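Local atomic coordinates of desulfoferrodoxin (Rbo) (Treponema pallidum subsp. pallidum str. Nichols, PDB entry 1Y07), a protein that probably reduces superoxide as a class III superoxide reductase, using an iron centre held by four histidines and one cysteine. Residues V54-G58 / H59-V63. Numbering follows the deposited sequence.
Sequences VEVHG and HEVKV
The imidazole ring of His57 meets CB of Glu60 obliquely, with ND1 4.4 Å from that CB, while a water lies in the ring plane at its edge, 2.9 Å from ND1. The same water lies near OE1 of Glu60, at a modelled distance so short that a water bridge is doubtful. Both side chains leave the same face of a beta hairpin with a two-residue turn, joining strands 52-57 and 60-65. The connection from His57 to Glu60 is a type II' turn. Gly58 takes its first central position with a phi of 63°, a value that favours glycine; His59 takes the second, its side chain touching Ala108 and its backbone bonding to Leu106. The hairpin closes through backbone bonds: His57 N to Glu60 O, 2.9 Å, and Glu60 N to His57 O, 3.0 Å, the latter with its donor well above the carbonyl plane. Further along, Glu55 and Lys62 form the next hydrogen-bonded pair. Their side chains run side by side, Glu55 OE1 lying 3.9 Å from Lys62 CD, but the charges stay apart, and Lys62 NZ has a long, weak ion pair with Glu101. Polar and charged residues suit this more solvent-exposed face.

On the other face valine's beta-branching suits the extended strands, and its apolar side chain suits the burial of Val61 and Val63 against Leu83 and Val81 of strand 78-85, in the other sheet of this E-set domain; strand 101-105 pairs with the far side of strand 60-65. The side chains of exposed Val56 and Val61 slant across each other, their CG2 methyls 4.2 Å apart. Val54 has CG1 anti to its own backbone nitrogen (chi1 -179°), which swings that methyl diagonally across the strands to Val61, where the two CG1 atoms pack 3.6 Å apart.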
loop_
_atom_site.group_PDB
_atom_site.type_symbol
_atom_site.label_atom_id
_atom_site.label_comp_id
_atom_site.label_asym_id
_atom_site.label_seq_id
_atom_site.Cartn_x
_atom_site.Cartn_y
_atom_site.Cartn_z
ATOM N N VAL B 54 13.778 -9.696 -7.971
ATOM C CA VAL B 54 14.044 -9.029 -6.701
ATOM C C VAL B 54 15.521 -9.174 -6.320
ATOM O O VAL B 54 16.087 -10.252 -6.401
ATOM C CB VAL B 54 13.084 -9.586 -5.571
ATOM C CG1 VAL B 54 13.324 -8.901 -4.249
ATOM C CG2 VAL B 54 11.616 -9.436 -6.011
ATOM N N GLU B 55 16.145 -8.068 -5.934
ATOM C CA GLU B 55 17.573 -8.030 -5.601
ATOM C C GLU B 55 17.732 -7.228 -4.323
ATOM O O GLU B 55 17.526 -6.022 -4.319
ATOM C CB GLU B 55 18.375 -7.373 -6.711
ATOM C CG GLU B 55 18.402 -8.153 -8.012
ATOM C CD GLU B 55 19.256 -7.494 -9.073
ATOM O OE1 GLU B 55 19.687 -6.320 -8.889
ATOM O OE2 GLU B 55 19.501 -8.165 -10.104
ATOM N N VAL B 56 18.057 -7.919 -3.241
ATOM C CA VAL B 56 18.197 -7.299 -1.942
ATOM C C VAL B 56 19.643 -6.979 -1.662
ATOM O O VAL B 56 20.585 -7.775 -1.939
ATOM C CB VAL B 56 17.673 -8.195 -0.820
ATOM C CG1 VAL B 56 17.786 -7.490 0.549
ATOM C CG2 VAL B 56 16.268 -8.621 -1.096
ATOM N N HIS B 57 19.845 -5.797 -1.127
ATOM C CA HIS B 57 21.071 -5.462 -0.508
ATOM C C HIS B 57 20.707 -4.722 0.761
ATOM O O HIS B 57 20.252 -3.603 0.687
ATOM C CB HIS B 57 21.843 -4.607 -1.452
ATOM C CG HIS B 57 22.524 -3.434 -0.815
ATOM N ND1 HIS B 57 22.107 -2.143 -1.060
ATOM C CD2 HIS B 57 23.659 -3.337 -0.055
ATOM C CE1 HIS B 57 22.901 -1.307 -0.421
ATOM N NE2 HIS B 57 23.853 -2.001 0.201
ATOM N N GLY B 58 20.990 -5.343 1.901
ATOM C CA GLY B 58 20.729 -4.696 3.174
ATOM C C GLY B 58 19.295 -4.449 3.330
ATOM O O GLY B 58 18.530 -5.340 3.189
ATOM N N HIS B 59 18.961 -3.190 3.511
ATOM C CA HIS B 59 17.602 -2.832 3.861
ATOM C C HIS B 59 16.989 -2.225 2.607
ATOM O O HIS B 59 15.939 -1.606 2.725
ATOM C CB HIS B 59 17.603 -1.906 5.119
ATOM C CG HIS B 59 18.122 -2.587 6.379
ATOM N ND1 HIS B 59 18.637 -1.894 7.459
ATOM C CD2 HIS B 59 18.289 -3.905 6.679
ATOM C CE1 HIS B 59 19.058 -2.752 8.381
ATOM N NE2 HIS B 59 18.847 -3.983 7.939
ATOM N N GLU B 60 17.583 -2.373 1.420
ATOM C CA GLU B 60 16.993 -1.959 0.156
ATOM C C GLU B 60 16.704 -3.163 -0.748
ATOM O O GLU B 60 17.455 -4.157 -0.808
ATOM C CB GLU B 60 17.883 -0.928 -0.567
ATOM C CG GLU B 60 17.805 0.414 0.164
ATOM C CD GLU B 60 18.300 1.651 -0.612
ATOM O OE1 GLU B 60 19.356 1.537 -1.301
ATOM O OE2 GLU B 60 17.674 2.772 -0.466
ATOM N N VAL B 61 15.617 -3.028 -1.498
ATOM C CA VAL B 61 15.111 -4.090 -2.368
ATOM C C VAL B 61 14.871 -3.444 -3.699
ATOM O O VAL B 61 14.009 -2.558 -3.815
ATOM C CB VAL B 61 13.766 -4.633 -1.841
ATOM C CG1 VAL B 61 13.160 -5.640 -2.840
ATOM C CG2 VAL B 61 13.899 -5.245 -0.445
ATOM N N LYS B 62 15.619 -3.843 -4.712
ATOM C CA LYS B 62 15.449 -3.335 -6.059
ATOM C C LYS B 62 14.602 -4.336 -6.789
ATOM O O LYS B 62 14.852 -5.548 -6.700
ATOM C CB LYS B 62 16.794 -3.193 -6.745
ATOM C CG LYS B 62 16.794 -2.524 -8.124
ATOM C CD LYS B 62 18.159 -2.700 -8.792
ATOM C CE LYS B 62 18.898 -1.376 -8.986
ATOM N NZ LYS B 62 19.865 -1.482 -10.140
ATOM N N VAL B 63 13.592 -3.854 -7.482
ATOM C CA VAL B 63 12.750 -4.717 -8.289
ATOM C C VAL B 63 12.891 -4.368 -9.764
ATOM O O VAL B 63 12.681 -3.252 -10.147
ATOM C CB VAL B 63 11.284 -4.624 -7.915
ATOM C CG1 VAL B 63 10.487 -5.535 -8.835
ATOM C CG2 VAL B 63 11.097 -4.984 -6.406
HETATM O O HOH W 1 20.726 -0.032 -2.554
#